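Local coordinates for putative methylase (Clostridium difficile, PDB 3LDU), which probably methylates guanine in ribosomal RNA, pairing a THUMP RNA-binding domain with a Rossmann-like methyltransferase domain that binds GTP, at residues 65-69 / 81-86; 74-78 / 113-117; 96-101 / 144-148. All coordinates share one frame; numbering follows the deposited sequence.

Contact 1 (65-69 / 81-86); sequences KIAEF and TKRINW
Ile84 reaches two consecutive residues of strand 63-70: its CD1 presses on Ala67 CB at 3.5 Å, a tight carbon contact, and its CG2 meets Ile66 CG2 at 3.9 Å. Both strand side chains face Ile84, consistent with the classic beta bulge they form opposite Ile156 of strand 153-159. The turn leading to Trp86, within the THUMP domain, thus packs on the mixed sheet, with Thr81 of helix 74-82 at one side. With CG1 beside the backbone N (chi1 -56°), Ile66 CG2 is left anti to that N and makes an off-centre CH-pi contact 4.2 Å from the centroid of the six-membered ring of Trp86. Farther along, the Phe69 ring receives Thr81 OG1 at its edge, 3.6 Å from CZ; that hydroxyl is hydrogen-bonded to Leu77 O. Arg83, bent at chi2, brings NH2 within 3.4 Å of Phe69 CD2, but ring and guanidinium planes stand 63° apart, so they do not stack. Trp86 also packs on Ile122 of helix 111-129. Its indole is tied back to the backbone of Thr81: Trp86 NE1 donates to Thr81 O at 2.9 Å, while Ile84 N approaches that oxygen from the opposite face of the carbonyl plane at 3.3 Å.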
loop_
_atom_site.group_PDB
_atom_site.type_symbol
_atom_site.label_atom_id
_atom_site.label_comp_id
_atom_site.label_asym_id
_atom_site.label_seq_id
_atom_site.Cartn_x
_atom_site.Cartn_y
_atom_site.Cartn_z
ATOM N N LYS A 65 -5.135 -11.632 -12.815
ATOM C CA LYS A 65 -4.731 -13.033 -12.805
ATOM C C LYS A 65 -5.085 -13.682 -14.137
ATOM O O LYS A 65 -6.224 -13.570 -14.603
ATOM C CB LYS A 65 -5.425 -13.786 -11.691
ATOM C CG LYS A 65 -4.842 -15.162 -11.431
ATOM C CD LYS A 65 -5.577 -15.836 -10.289
ATOM C CE LYS A 65 -5.057 -17.242 -10.045
ATOM N NZ LYS A 65 -5.718 -17.860 -8.866
ATOM N N ILE A 66 -4.103 -14.343 -14.746
ATOM C CA ILE A 66 -4.315 -15.030 -16.032
ATOM C C ILE A 66 -4.475 -16.534 -15.851
ATOM O O ILE A 66 -5.358 -17.167 -16.448
ATOM C CB ILE A 66 -3.136 -14.766 -17.011
ATOM C CG1 ILE A 66 -2.930 -13.266 -17.206
ATOM C CG2 ILE A 66 -3.402 -15.434 -18.370
ATOM C CD1 ILE A 66 -4.149 -12.550 -17.756
ATOM N N ALA A 67 -3.611 -17.124 -15.044
ATOM C CA ALA A 67 -3.590 -18.580 -14.941
ATOM C C ALA A 67 -2.932 -19.023 -13.651
ATOM O O ALA A 67 -2.099 -18.315 -13.094
ATOM C CB ALA A 67 -2.851 -19.173 -16.122
ATOM N N GLU A 68 -3.314 -20.206 -13.185
ATOM C CA GLU A 68 -2.624 -20.844 -12.075
ATOM C C GLU A 68 -2.551 -22.337 -12.362
ATOM O O GLU A 68 -3.540 -22.949 -12.765
ATOM C CB GLU A 68 -3.334 -20.562 -10.744
ATOM C CG GLU A 68 -2.749 -21.318 -9.564
ATOM C CD GLU A 68 -3.331 -20.869 -8.232
ATOM O OE1 GLU A 68 -2.729 -21.186 -7.183
ATOM O OE2 GLU A 68 -4.384 -20.195 -8.236
ATOM N N PHE A 69 -1.366 -22.911 -12.197
ATOM C CA PHE A 69 -1.159 -24.327 -12.469
ATOM C C PHE A 69 0.089 -24.801 -11.752
ATOM O O PHE A 69 0.918 -24.000 -11.336
ATOM C CB PHE A 69 -1.013 -24.578 -13.974
ATOM C CG PHE A 69 0.020 -23.697 -14.645
ATOM C CD1 PHE A 69 1.373 -23.995 -14.558
ATOM C CD2 PHE A 69 -0.365 -22.577 -15.371
ATOM C CE1 PHE A 69 2.330 -23.181 -15.179
ATOM C CE2 PHE A 69 0.577 -21.769 -15.994
ATOM C CZ PHE A 69 1.926 -22.071 -15.898
ATOM N N THR A 81 2.245 -22.697 -19.951
ATOM C CA THR A 81 2.174 -21.282 -20.261
ATOM C C THR A 81 1.781 -21.100 -21.726
ATOM O O THR A 81 0.972 -20.228 -22.067
ATOM C CB THR A 81 3.524 -20.599 -20.008
ATOM O OG1 THR A 81 3.886 -20.756 -18.627
ATOM C CG2 THR A 81 3.439 -19.105 -20.353
ATOM N N LYS A 82 2.358 -21.938 -22.581
ATOM C CA LYS A 82 2.116 -21.861 -24.015
ATOM C C LYS A 82 0.656 -22.149 -24.376
ATOM O O LYS A 82 0.115 -21.545 -25.309
ATOM C CB LYS A 82 3.042 -22.821 -24.770
ATOM C CG LYS A 82 2.848 -22.764 -26.287
ATOM C CD LYS A 82 3.833 -23.646 -27.030
ATOM C CE LYS A 82 3.494 -23.669 -28.524
ATOM N NZ LYS A 82 4.420 -24.526 -29.309
ATOM N N ARG A 83 0.020 -23.058 -23.639
ATOM C CA ARG A 83 -1.353 -23.455 -23.954
ATOM C C ARG A 83 -2.383 -22.383 -23.615
ATOM O O ARG A 83 -3.513 -22.441 -24.083
ATOM C CB ARG A 83 -1.723 -24.789 -23.293
ATOM C CG ARG A 83 -1.488 -24.860 -21.785
ATOM C CD ARG A 83 -2.543 -24.112 -20.964
ATOM N NE ARG A 83 -2.376 -24.346 -19.528
ATOM C CZ ARG A 83 -3.028 -23.689 -18.573
ATOM N NH1 ARG A 83 -3.897 -22.738 -18.887
ATOM N NH2 ARG A 83 -2.810 -23.983 -17.297
ATOM N N ILE A 84 -2.003 -21.416 -22.786
ATOM C CA ILE A 84 -2.873 -20.282 -22.498
ATOM C C ILE A 84 -3.111 -19.521 -23.798
ATOM O O ILE A 84 -2.205 -19.417 -24.623
ATOM C CB ILE A 84 -2.220 -19.350 -21.466
ATOM C CG1 ILE A 84 -2.049 -20.085 -20.137
ATOM C CG2 ILE A 84 -3.031 -18.057 -21.291
ATOM C CD1 ILE A 84 -1.150 -19.356 -19.169
ATOM N N ASN A 85 -4.325 -19.009 -23.996
ATOM C CA ASN A 85 -4.614 -18.224 -25.188
ATOM C C ASN A 85 -4.185 -16.788 -24.964
ATOM O O ASN A 85 -4.988 -15.939 -24.573
ATOM C CB ASN A 85 -6.097 -18.283 -25.560
ATOM C CG ASN A 85 -6.404 -17.543 -26.861
ATOM O OD1 ASN A 85 -7.561 -17.250 -27.166
ATOM N ND2 ASN A 85 -5.366 -17.245 -27.634
ATOM N N TRP A 86 -2.904 -16.520 -25.194
ATOM C CA TRP A 86 -2.358 -15.210 -24.874
ATOM C C TRP A 86 -2.909 -14.068 -25.725
ATOM O O TRP A 86 -2.949 -12.926 -25.269
ATOM C CB TRP A 86 -0.827 -15.240 -24.874
ATOM C CG TRP A 86 -0.308 -15.858 -23.617
ATOM C CD1 TRP A 86 0.174 -17.131 -23.451
ATOM C CD2 TRP A 86 -0.267 -15.242 -22.323
ATOM N NE1 TRP A 86 0.526 -17.331 -22.130
ATOM C CE2 TRP A 86 0.260 -16.189 -21.425
ATOM C CE3 TRP A 86 -0.626 -13.979 -21.849
ATOM C CZ2 TRP A 86 0.451 -15.904 -20.073
ATOM C CZ3 TRP A 86 -0.431 -13.700 -20.495
ATOM C CH2 TRP A 86 0.091 -14.662 -19.630
#

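Contact 2 (74-78 / 113-117); sequences FDELF and DVQAI
Phe74 O accepts the backbone bond from Phe78 N at 2.8 Å, within the first turn of helix 74-82, and Ile117 CG2 of helix 111-129 sits 3.9 Å from the same oxygen. The methyl thus lands on the backbone of the first helix, and it comes closer still to Phe78 CB, at 3.7 Å. Ile117 is the central side chain here: CG2 lies anti to its own backbone N, which sends this branch to Phe78 and to Leu77 CD2, while CG1, beside the backbone N (chi1 -71°), meets Phe74 CD1 at 3.9 Å. The Phe74 side chain crosses that of Ile117 at about a right angle. Farther out on its ring, CZ reaches Asp113 CB at 3.9 Å and CE1 reaches Val114 CG2 at 4.0 Å. The carboxylate of Asp113 stands 81° from the ring plane and is engaged by Ser110 OG. Deeper in, Leu77 CD2 meets Val114 CG1 at 4.1 Å; both residues also touch Leu108, and Val114 continues onto Val147 and Ile149 of the sheet. The axes of the short helical segments approach to 10.1 Å and run broadly the same way, with a crossing angle of -41°. Contacts between the facing side chains are almost wholly carbon to carbon, which implies that these two segments meet by shape and apolar burial; beyond them, Phe78 adds a cation-pi interaction with Lys120.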
loop_
_atom_site.group_PDB
_atom_site.type_symbol
_atom_site.label_atom_id
_atom_site.label_comp_id
_atom_site.label_asym_id
_atom_site.label_seq_id
_atom_site.Cartn_x
_atom_site.Cartn_y
_atom_site.Cartn_z
ATOM N N PHE A 74 10.856 -27.172 -16.037
ATOM C CA PHE A 74 10.762 -26.116 -17.029
ATOM C C PHE A 74 9.925 -26.538 -18.244
ATOM O O PHE A 74 9.201 -25.730 -18.815
ATOM C CB PHE A 74 12.147 -25.584 -17.399
ATOM C CG PHE A 74 12.804 -24.802 -16.276
ATOM C CD1 PHE A 74 12.351 -23.538 -15.943
ATOM C CD2 PHE A 74 13.840 -25.353 -15.541
ATOM C CE1 PHE A 74 12.931 -22.827 -14.908
ATOM C CE2 PHE A 74 14.430 -24.647 -14.502
ATOM C CZ PHE A 74 13.975 -23.383 -14.191
ATOM N N ASP A 75 9.987 -27.815 -18.616
ATOM C CA ASP A 75 9.115 -28.317 -19.679
ATOM C C ASP A 75 7.633 -28.133 -19.306
ATOM O O ASP A 75 6.824 -27.689 -20.123
ATOM C CB ASP A 75 9.422 -29.787 -19.990
ATOM C CG ASP A 75 10.797 -29.979 -20.615
ATOM O OD1 ASP A 75 11.258 -29.074 -21.344
ATOM O OD2 ASP A 75 11.418 -31.040 -20.386
ATOM N N GLU A 76 7.280 -28.461 -18.070
ATOM C CA GLU A 76 5.901 -28.312 -17.621
ATOM C C GLU A 76 5.490 -26.831 -17.575
ATOM O O GLU A 76 4.383 -26.477 -17.972
ATOM C CB GLU A 76 5.698 -28.994 -16.263
ATOM C CG GLU A 76 4.241 -29.110 -15.844
ATOM C CD GLU A 76 4.041 -29.913 -14.562
ATOM O OE1 GLU A 76 2.882 -30.316 -14.299
ATOM O OE2 GLU A 76 5.028 -30.139 -13.819
ATOM N N LEU A 77 6.384 -25.976 -17.077
ATOM C CA LEU A 77 6.146 -24.527 -17.067
ATOM C C LEU A 77 5.900 -24.010 -18.497
ATOM O O LEU A 77 4.951 -23.265 -18.750
ATOM C CB LEU A 77 7.337 -23.792 -16.431
ATOM C CG LEU A 77 7.339 -22.257 -16.514
ATOM C CD1 LEU A 77 6.167 -21.701 -15.724
ATOM C CD2 LEU A 77 8.644 -21.663 -15.979
ATOM N N PHE A 78 6.758 -24.418 -19.425
ATOM C CA PHE A 78 6.604 -24.030 -20.831
ATOM C C PHE A 78 5.283 -24.509 -21.438
ATOM O O PHE A 78 4.519 -23.719 -21.987
ATOM C CB PHE A 78 7.774 -24.540 -21.679
ATOM C CG PHE A 78 7.650 -24.194 -23.133
ATOM C CD1 PHE A 78 7.929 -22.914 -23.575
ATOM C CD2 PHE A 78 7.227 -25.141 -24.049
ATOM C CE1 PHE A 78 7.804 -22.582 -24.914
ATOM C CE2 PHE A 78 7.097 -24.820 -25.395
ATOM C CZ PHE A 78 7.392 -23.540 -25.831
ATOM N N ASP A 113 15.505 -17.915 -15.219
ATOM C CA ASP A 113 15.145 -18.989 -16.146
ATOM C C ASP A 113 13.634 -19.142 -16.274
ATOM O O ASP A 113 13.115 -19.433 -17.369
ATOM C CB ASP A 113 15.801 -20.306 -15.742
ATOM C CG ASP A 113 17.306 -20.260 -15.892
ATOM O OD1 ASP A 113 17.780 -19.864 -16.983
ATOM O OD2 ASP A 113 18.015 -20.591 -14.919
ATOM N N VAL A 114 12.930 -18.928 -15.163
ATOM C CA VAL A 114 11.470 -18.905 -15.179
ATOM C C VAL A 114 11.003 -17.809 -16.143
ATOM O O VAL A 114 10.104 -18.023 -16.966
ATOM C CB VAL A 114 10.892 -18.659 -13.771
ATOM C CG1 VAL A 114 9.420 -18.255 -13.832
ATOM C CG2 VAL A 114 11.089 -19.885 -12.882
ATOM N N GLN A 115 11.628 -16.640 -16.048
ATOM C CA GLN A 115 11.274 -15.507 -16.897
ATOM C C GLN A 115 11.497 -15.831 -18.370
ATOM O O GLN A 115 10.644 -15.526 -19.200
ATOM C CB GLN A 115 12.076 -14.254 -16.538
ATOM C CG GLN A 115 11.728 -13.627 -15.184
ATOM C CD GLN A 115 12.679 -12.474 -14.874
ATOM O OE1 GLN A 115 13.821 -12.696 -14.484
ATOM N NE2 GLN A 115 12.226 -11.240 -15.096
ATOM N N ALA A 116 12.645 -16.431 -18.686
ATOM C CA ALA A 116 12.978 -16.735 -20.077
ATOM C C ALA A 116 12.015 -17.758 -20.660
ATOM O O ALA A 116 11.586 -17.612 -21.792
ATOM C CB ALA A 116 14.407 -17.246 -20.204
ATOM N N ILE A 117 11.703 -18.798 -19.892
ATOM C CA ILE A 117 10.826 -19.862 -20.374
ATOM C C ILE A 117 9.405 -19.336 -20.602
ATOM O O ILE A 117 8.765 -19.663 -21.605
ATOM C CB ILE A 117 10.817 -21.079 -19.417
ATOM C CG1 ILE A 117 12.149 -21.837 -19.494
ATOM C CG2 ILE A 117 9.646 -22.017 -19.734
ATOM C CD1 ILE A 117 12.294 -22.719 -20.739
#

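Contact 3 (96-101 / 144-148); sequences FPISKA and PIFVF
Over one face of the Phe146 ring lies Lys100 CB, 3.9 Å above the plane and displaced toward the rim, a CH-pi contact 19° off the ring normal. The lysine chain runs on, extended, so that CD also meets Phe146 CE2 at 3.6 Å, and Ser99 CB approaches CE1 obliquely at 3.7 Å. Outside the pair, His63 packs edge-to-face with the same ring. Lys100 and Phe146 lie on one side of a parallel strand pair whose other side carries Ile98, Ala101, Ile145 and Val147. There Ile98 CD1 touches Ile145 CB at 3.7 Å, and Ala101 packs on Gln115 of helix 111-129, the connection of this beta-alpha-beta crossover in the THUMP domain. The backbone ladder contains a beta bulge: pairing moves by one residue between Ile98 and Lys100. Ile145 N donates to Pro97 O in a nearly straight bond of 2.9 Å, and Val147 N to Lys100 O at 3.0 Å. Between them, Ser99 N reaches Ile145 O at 2.9 Å with a bent N-H...O angle of 137°. The extra residue is therefore absorbed without breaking the ladder, and the aliphatic part of Lys100 lies over the Phe146 ring while Val147 and Ala101 face the helix.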
loop_
_atom_site.group_PDB
_atom_site.type_symbol
_atom_site.label_atom_id
_atom_site.label_comp_id
_atom_site.label_asym_id
_atom_site.label_seq_id
_atom_site.Cartn_x
_atom_site.Cartn_y
_atom_site.Cartn_z
ATOM N N PHE A 96 5.250 -7.241 -24.094
ATOM C CA PHE A 96 4.975 -8.127 -22.961
ATOM C C PHE A 96 6.261 -8.545 -22.257
ATOM O O PHE A 96 6.644 -9.725 -22.265
ATOM C CB PHE A 96 4.128 -9.349 -23.378
ATOM C CG PHE A 96 4.681 -10.128 -24.551
ATOM C CD1 PHE A 96 5.368 -11.318 -24.352
ATOM C CD2 PHE A 96 4.496 -9.681 -25.853
ATOM C CE1 PHE A 96 5.862 -12.044 -25.434
ATOM C CE2 PHE A 96 4.987 -10.405 -26.942
ATOM C CZ PHE A 96 5.673 -11.579 -26.735
ATOM N N PRO A 97 6.933 -7.573 -21.628
ATOM C CA PRO A 97 8.161 -7.918 -20.919
ATOM C C PRO A 97 7.789 -8.772 -19.707
ATOM O O PRO A 97 6.728 -8.549 -19.126
ATOM C CB PRO A 97 8.699 -6.553 -20.478
ATOM C CG PRO A 97 7.475 -5.696 -20.318
ATOM C CD PRO A 97 6.518 -6.177 -21.401
ATOM N N ILE A 98 8.618 -9.749 -19.362
ATOM C CA ILE A 98 8.386 -10.536 -18.150
ATOM C C ILE A 98 9.100 -9.772 -17.044
ATOM O O ILE A 98 10.305 -9.903 -16.845
ATOM C CB ILE A 98 8.912 -11.977 -18.283
ATOM C CG1 ILE A 98 8.581 -12.541 -19.674
ATOM C CG2 ILE A 98 8.313 -12.863 -17.205
ATOM C CD1 ILE A 98 7.076 -12.536 -20.005
ATOM N N SER A 99 8.348 -8.924 -16.361
ATOM C CA SER A 99 8.964 -7.890 -15.550
ATOM C C SER A 99 9.542 -8.441 -14.267
ATOM O O SER A 99 10.480 -7.869 -13.709
ATOM C CB SER A 99 7.956 -6.780 -15.255
ATOM O OG SER A 99 7.571 -6.144 -16.466
ATOM N N LYS A 100 9.001 -9.562 -13.805
ATOM C CA LYS A 100 9.380 -10.067 -12.487
ATOM C C LYS A 100 8.966 -11.519 -12.303
ATOM O O LYS A 100 7.883 -11.923 -12.755
ATOM C CB LYS A 100 8.710 -9.224 -11.405
ATOM C CG LYS A 100 8.986 -9.688 -9.989
ATOM C CD LYS A 100 8.204 -8.841 -9.000
ATOM C CE LYS A 100 8.633 -9.089 -7.563
ATOM N NZ LYS A 100 7.756 -8.343 -6.615
ATOM N N ALA A 101 9.828 -12.304 -11.655
ATOM C CA ALA A 101 9.434 -13.647 -11.229
ATOM C C ALA A 101 9.868 -13.864 -9.798
ATOM O O ALA A 101 10.974 -13.474 -9.411
ATOM C CB ALA A 101 10.045 -14.712 -12.127
ATOM N N PRO A 144 2.954 -5.795 -18.585
ATOM C CA PRO A 144 4.070 -6.419 -17.872
ATOM C C PRO A 144 3.616 -7.723 -17.242
ATOM O O PRO A 144 2.625 -7.742 -16.517
ATOM C CB PRO A 144 4.430 -5.387 -16.787
ATOM C CG PRO A 144 3.720 -4.092 -17.217
ATOM C CD PRO A 144 2.478 -4.575 -17.914
ATOM N N ILE A 145 4.332 -8.802 -17.521
ATOM C CA ILE A 145 3.930 -10.118 -17.047
ATOM C C ILE A 145 4.658 -10.443 -15.743
ATOM O O ILE A 145 5.878 -10.279 -15.648
ATOM C CB ILE A 145 4.242 -11.197 -18.105
ATOM C CG1 ILE A 145 3.676 -10.790 -19.479
ATOM C CG2 ILE A 145 3.706 -12.558 -17.672
ATOM C CD1 ILE A 145 2.146 -10.678 -19.542
ATOM N N PHE A 146 3.900 -10.885 -14.744
ATOM C CA PHE A 146 4.470 -11.254 -13.449
ATOM C C PHE A 146 4.249 -12.746 -13.202
ATOM O O PHE A 146 3.148 -13.258 -13.430
ATOM C CB PHE A 146 3.804 -10.447 -12.332
ATOM C CG PHE A 146 4.390 -9.065 -12.119
ATOM C CD1 PHE A 146 4.493 -8.149 -13.167
ATOM C CD2 PHE A 146 4.814 -8.672 -10.855
ATOM C CE1 PHE A 146 5.019 -6.875 -12.949
ATOM C CE2 PHE A 146 5.337 -7.399 -10.642
ATOM C CZ PHE A 146 5.437 -6.507 -11.687
ATOM N N VAL A 147 5.281 -13.443 -12.725
ATOM C CA VAL A 147 5.168 -14.872 -12.439
ATOM C C VAL A 147 5.501 -15.096 -10.968
ATOM O O VAL A 147 6.498 -14.566 -10.475
ATOM C CB VAL A 147 6.137 -15.714 -13.295
ATOM C CG1 VAL A 147 5.918 -17.207 -13.054
ATOM C CG2 VAL A 147 5.964 -15.394 -14.771
ATOM N N PHE A 148 4.654 -15.859 -10.281
ATOM C CA PHE A 148 4.831 -16.120 -8.854
ATOM C C PHE A 148 4.693 -17.623 -8.638
ATOM O O PHE A 148 3.678 -18.211 -9.006
ATOM C CB PHE A 148 3.755 -15.368 -8.060
ATOM C CG PHE A 148 3.804 -15.607 -6.579
ATOM C CD1 PHE A 148 4.687 -14.893 -5.781
ATOM C CD2 PHE A 148 2.945 -16.520 -5.981
ATOM C CE1 PHE A 148 4.732 -15.104 -4.413
ATOM C CE2 PHE A 148 2.985 -16.726 -4.607
ATOM C CZ PHE A 148 3.882 -16.025 -3.831
#

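The three contacts cluster on the same side of the chain's centre, with centres about 13 Å (1 to 2 and 1 to 3) and 12 Å (2 to 3) apart, all away from the GTP pocket. Contacts 1 and 2 share helix 74-82, and their segments alternate along the chain, as do those of contacts 2 and 3; contact 1 closes before contact 3 opens. Contacts 1 and 3 reach the same mixed sheet, in which strand 153-159 separates strand 63-70 from 145-150. Phe69 touches Leu77, Trp86 touches Ile145, and Gln115 NE2 probably hydrogen-bonds to Ile98 O. Together they link the helices to the sheet in the THUMP domain, which probably binds RNA.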